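PDB 2A9S: competence/damage-inducible protein CinA from Agrobacterium tumefaciens, which is of unassigned function but probably deamidates nicotinamide mononucleotide to nicotinic acid mononucleotide. Local coordinates for residues 13-18 against 44-49; 26-31 against 51-56. One frame throughout, in Å; residues are numbered along the deposited sequence.

The two contacts are neighbouring layers of one alpha/beta fold, with centres about 11 Å apart. Contact 1 sets helix 8-24 against the loop between helix 38-43 and strand 53-59; contact 2 joins strands 28-32 and 53-59 in the sheet. Their segments alternate along the chain, and a single residue separates 44-49 from 51-56, where the chain enters strand 53-59. Two packing points join them: Ile18 CD1 lies 3.8 Å from Val52 CB, and Thr44 CG2 lies 4.1 Å from Val53 CG2. Both contacts also touch the second subunit, to which Glu45 of contact 1 and Arg55 of contact 2 form salt bridges.

Contact 1: 13-18 against 44-49; sequences LARRII and TEIAGS
Ile46 O takes two hydrogen bonds from Ser49, while the Ile46 side chain packs on helix 8-24 at Ala14, Arg15 and Ile18. The backbone N of Ser49 reaches this oxygen at 2.9 Å, closing a type II beta turn from Ile46 to Ser49, and Ser49 OG reaches the same O at 2.8 Å, lying in the carbonyl plane. With chi1 at 62°, OG stands between the backbone N and carbonyl carbon of Ser49, directed back to the head of the turn. This turn belongs to the loop linking helix 38-43 to strand 53-59, and the contact rests it on the helix.

The Ile46 side chain spreads over three helix residues. Its CG1 meets Ala14 CB at 3.8 Å, while CD1 sits over one face of the Arg15 guanidinium, displaced toward the rim and 3.5 Å from NH1. A bend at chi3 (-60°) folds the arginine back across the isoleucine. Its polar end is held elsewhere too: NH1 forms a salt bridge with Glu11, and NH2 gives a hydrogen bond of 2.9 Å to water 1, which also accepts from Ala47 N and so ties helix to turn.

The Ile18 and Ile46 side chains lie alongside each other, running in opposing senses, with CG1 of Ile18 against CG2 of Ile46 at 3.7 Å. Beyond them, Ile18 CD1 touches Ser49 CB at 3.7 Å.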
# COMPACT_ATOMS: atom_id res chain seq x y z
N LEU A 13 -15.55 9.45 1.32
CA LEU A 13 -14.43 10.37 1.54
C LEU A 13 -13.39 10.24 0.40
O LEU A 13 -12.91 11.26 -0.13
CB LEU A 13 -13.78 10.18 2.92
CG LEU A 13 -14.56 10.60 4.18
CD1 LEU A 13 -13.92 9.89 5.39
CD2 LEU A 13 -14.57 12.11 4.37
N ALA A 14 -13.05 9.00 0.04
CA ALA A 14 -12.13 8.75 -1.06
C ALA A 14 -12.66 9.38 -2.36
O ALA A 14 -11.93 10.05 -3.11
CB ALA A 14 -11.88 7.22 -1.21
N ARG A 15 -13.97 9.21 -2.58
CA ARG A 15 -14.60 9.75 -3.79
C ARG A 15 -14.49 11.27 -3.79
O ARG A 15 -14.21 11.83 -4.84
CB ARG A 15 -16.08 9.35 -3.86
CG ARG A 15 -16.68 9.52 -5.29
CD ARG A 15 -17.98 8.76 -5.46
NE ARG A 15 -17.82 7.31 -5.26
CZ ARG A 15 -17.30 6.46 -6.14
NH1 ARG A 15 -17.20 5.17 -5.85
NH2 ARG A 15 -16.86 6.88 -7.33
N ARG A 16 -14.67 11.91 -2.62
CA ARG A 16 -14.58 13.37 -2.50
C ARG A 16 -13.17 13.85 -2.87
O ARG A 16 -12.99 14.81 -3.63
CB ARG A 16 -14.99 13.85 -1.09
CG ARG A 16 -14.56 15.29 -0.85
CD ARG A 16 -15.38 15.99 0.20
NE ARG A 16 -14.97 17.39 0.30
CZ ARG A 16 -15.25 18.16 1.35
NH1 ARG A 16 -15.92 17.67 2.38
NH2 ARG A 16 -14.83 19.43 1.38
N ILE A 17 -12.16 13.13 -2.39
CA ILE A 17 -10.77 13.50 -2.67
C ILE A 17 -10.49 13.41 -4.18
O ILE A 17 -9.91 14.35 -4.76
CB ILE A 17 -9.80 12.63 -1.86
CG1 ILE A 17 -9.93 13.00 -0.35
CG2 ILE A 17 -8.37 12.81 -2.36
CD1 ILE A 17 -9.36 11.90 0.59
N ILE A 18 -10.88 12.30 -4.81
CA ILE A 18 -10.61 12.13 -6.25
C ILE A 18 -11.37 13.22 -7.01
O ILE A 18 -10.81 13.85 -7.92
CB ILE A 18 -10.99 10.71 -6.74
CG1 ILE A 18 -10.22 9.62 -5.95
CG2 ILE A 18 -10.73 10.56 -8.23
CD1 ILE A 18 -8.74 9.82 -5.82
N THR A 44 -7.85 4.14 -4.22
CA THR A 44 -7.80 3.56 -5.56
C THR A 44 -9.03 2.68 -5.82
O THR A 44 -9.16 2.09 -6.89
CB THR A 44 -6.50 2.82 -5.82
OG1 THR A 44 -6.32 1.81 -4.84
CG2 THR A 44 -5.28 3.77 -5.73
N GLU A 45 -9.96 2.60 -4.87
CA GLU A 45 -11.29 2.04 -5.16
C GLU A 45 -12.10 2.92 -6.15
O GLU A 45 -13.01 2.43 -6.83
CB GLU A 45 -12.08 1.83 -3.85
CG GLU A 45 -11.65 0.56 -3.10
CD GLU A 45 -12.05 -0.71 -3.87
OE1 GLU A 45 -13.28 -1.05 -3.95
OE2 GLU A 45 -11.13 -1.40 -4.36
N ILE A 46 -11.74 4.19 -6.25
CA ILE A 46 -12.46 5.17 -7.04
C ILE A 46 -11.98 5.25 -8.50
O ILE A 46 -10.79 5.47 -8.78
CB ILE A 46 -12.34 6.55 -6.36
CG1 ILE A 46 -12.68 6.46 -4.85
CG2 ILE A 46 -13.11 7.64 -7.16
CD1 ILE A 46 -14.07 5.99 -4.54
N ALA A 47 -12.91 5.04 -9.43
CA ALA A 47 -12.59 5.20 -10.84
C ALA A 47 -12.16 6.65 -11.09
O ALA A 47 -12.79 7.59 -10.60
CB ALA A 47 -13.76 4.80 -11.73
N GLY A 48 -11.05 6.81 -11.80
CA GLY A 48 -10.42 8.12 -11.98
C GLY A 48 -9.31 8.42 -10.99
O GLY A 48 -8.59 9.41 -11.12
N SER A 49 -9.14 7.54 -9.99
CA SER A 49 -8.08 7.75 -8.99
C SER A 49 -6.63 7.82 -9.54
O SER A 49 -5.75 8.41 -8.92
CB SER A 49 -8.20 6.74 -7.87
OG SER A 49 -8.03 5.42 -8.34
O HOH W 1 -15.64 4.72 -8.85

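Contact 2: 26-31 against 51-56; sequences LMVSTA and AVVDRG
Strands 28-32 and 53-59 are the parallel pair of a beta-alpha-beta unit connected through helix 38-43, and Val28 is gripped at both ends by the chain entering and beginning the partner strand. Its N donates to Val52 O at 2.8 Å and its O accepts from Asp54 N, also at 2.8 Å, the latter with a near-straight N-H...O angle of 169°. The next bond, Thr30 N to Arg55 O, is longer at 3.2 Å and more bent (151°). Regular parallel pairing would have used Asp54 O there; the shift by one residue marks a beta bulge at Asp54-Arg55, and the Asp54 psi of -62° departs from extended geometry.

Before the strands begin, water 2 donates to both Leu26 O and Ala51 O, bridging the two incoming chains. Met27 lies across the same end: a bend about its SD-CG bond brings CE to 3.6 Å from Ala51 O and over Asp54, 3.9 Å from its CB. Farther on, the bare CA of Gly56 lets Thr30 OG1 lie 3.5 Å from it. Gly56 also pairs antiparallel with a strand of the second subunit, so the sheet runs on across the interface.

Arg55 NE forms a salt bridge with Asp54 OD2 at 3.1 Å, approaching from above the carboxylate plane. That oxygen also accepts from Arg99 N, whereas Arg55 NH1 and NH2 reach Asp67 and Asp63 of the second subunit. The guanidinium charge is thus shared among three carboxylates of two chains, which probably offsets their gathered negative charge and joins the bulged edge strand to the partner subunit.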
# COMPACT_ATOMS: atom_id res chain seq x y z
N LEU A 26 -4.25 18.22 -8.52
CA LEU A 26 -3.46 17.85 -7.35
C LEU A 26 -3.30 16.33 -7.21
O LEU A 26 -4.21 15.56 -7.57
CB LEU A 26 -4.10 18.40 -6.07
CG LEU A 26 -4.39 19.92 -6.06
CD1 LEU A 26 -5.30 20.25 -4.89
CD2 LEU A 26 -3.10 20.78 -6.11
N MET A 27 -2.17 15.93 -6.64
CA MET A 27 -1.89 14.52 -6.45
C MET A 27 -1.49 14.26 -5.00
O MET A 27 -1.05 15.19 -4.29
CB MET A 27 -0.80 14.00 -7.39
CG MET A 27 -1.18 14.08 -8.89
SD MET A 27 0.01 13.25 -9.97
CE MET A 27 -0.65 11.59 -9.85
N VAL A 28 -1.64 13.00 -4.59
CA VAL A 28 -1.40 12.59 -3.21
C VAL A 28 -0.42 11.42 -3.17
O VAL A 28 -0.40 10.58 -4.09
CB VAL A 28 -2.73 12.20 -2.49
CG1 VAL A 28 -3.45 11.08 -3.23
CG2 VAL A 28 -2.47 11.84 -1.01
N SER A 29 0.35 11.35 -2.10
CA SER A 29 1.12 10.15 -1.81
C SER A 29 0.83 9.74 -0.39
O SER A 29 0.43 10.57 0.43
CB SER A 29 2.61 10.37 -2.02
OG SER A 29 3.13 11.34 -1.14
N THR A 30 1.01 8.46 -0.11
CA THR A 30 0.65 7.95 1.20
C THR A 30 1.85 7.24 1.77
O THR A 30 2.63 6.64 1.01
CB THR A 30 -0.56 6.95 1.09
OG1 THR A 30 -0.17 5.82 0.31
CG2 THR A 30 -1.75 7.61 0.35
N ALA A 31 1.97 7.27 3.09
CA ALA A 31 3.04 6.57 3.78
C ALA A 31 2.39 5.84 4.93
O ALA A 31 1.86 6.49 5.83
CB ALA A 31 4.05 7.56 4.32
N ALA A 51 -5.59 9.64 -11.75
CA ALA A 51 -5.24 11.03 -11.98
C ALA A 51 -4.63 11.69 -10.76
O ALA A 51 -3.95 12.72 -10.87
CB ALA A 51 -6.47 11.82 -12.41
N VAL A 52 -4.89 11.10 -9.59
CA VAL A 52 -4.65 11.77 -8.30
C VAL A 52 -3.62 11.03 -7.45
O VAL A 52 -2.82 11.66 -6.76
CB VAL A 52 -5.98 11.91 -7.50
CG1 VAL A 52 -5.74 12.41 -6.04
CG2 VAL A 52 -6.97 12.83 -8.24
N VAL A 53 -3.64 9.70 -7.47
CA VAL A 53 -2.77 8.96 -6.58
C VAL A 53 -1.40 8.76 -7.24
O VAL A 53 -1.29 8.10 -8.27
CB VAL A 53 -3.41 7.63 -6.12
CG1 VAL A 53 -2.45 6.91 -5.19
CG2 VAL A 53 -4.72 7.85 -5.42
N ASP A 54 -0.37 9.35 -6.66
CA ASP A 54 0.94 9.32 -7.27
C ASP A 54 1.67 8.04 -6.89
O ASP A 54 1.96 7.22 -7.77
CB ASP A 54 1.73 10.55 -6.90
CG ASP A 54 3.11 10.59 -7.58
OD1 ASP A 54 3.13 10.57 -8.84
OD2 ASP A 54 4.13 10.65 -6.86
N ARG A 55 1.92 7.85 -5.61
CA ARG A 55 2.56 6.61 -5.15
C ARG A 55 2.29 6.40 -3.69
O ARG A 55 1.81 7.30 -2.99
CB ARG A 55 4.08 6.62 -5.42
CG ARG A 55 4.81 7.69 -4.63
CD ARG A 55 6.24 7.91 -5.14
NE ARG A 55 6.24 8.47 -6.48
CZ ARG A 55 7.31 8.54 -7.27
NH1 ARG A 55 8.51 8.10 -6.87
NH2 ARG A 55 7.17 9.06 -8.46
N GLY A 56 2.62 5.22 -3.21
CA GLY A 56 2.38 4.87 -1.82
C GLY A 56 3.55 4.08 -1.29
O GLY A 56 4.15 3.28 -2.04
O HOH W 2 -4.70 15.39 -10.33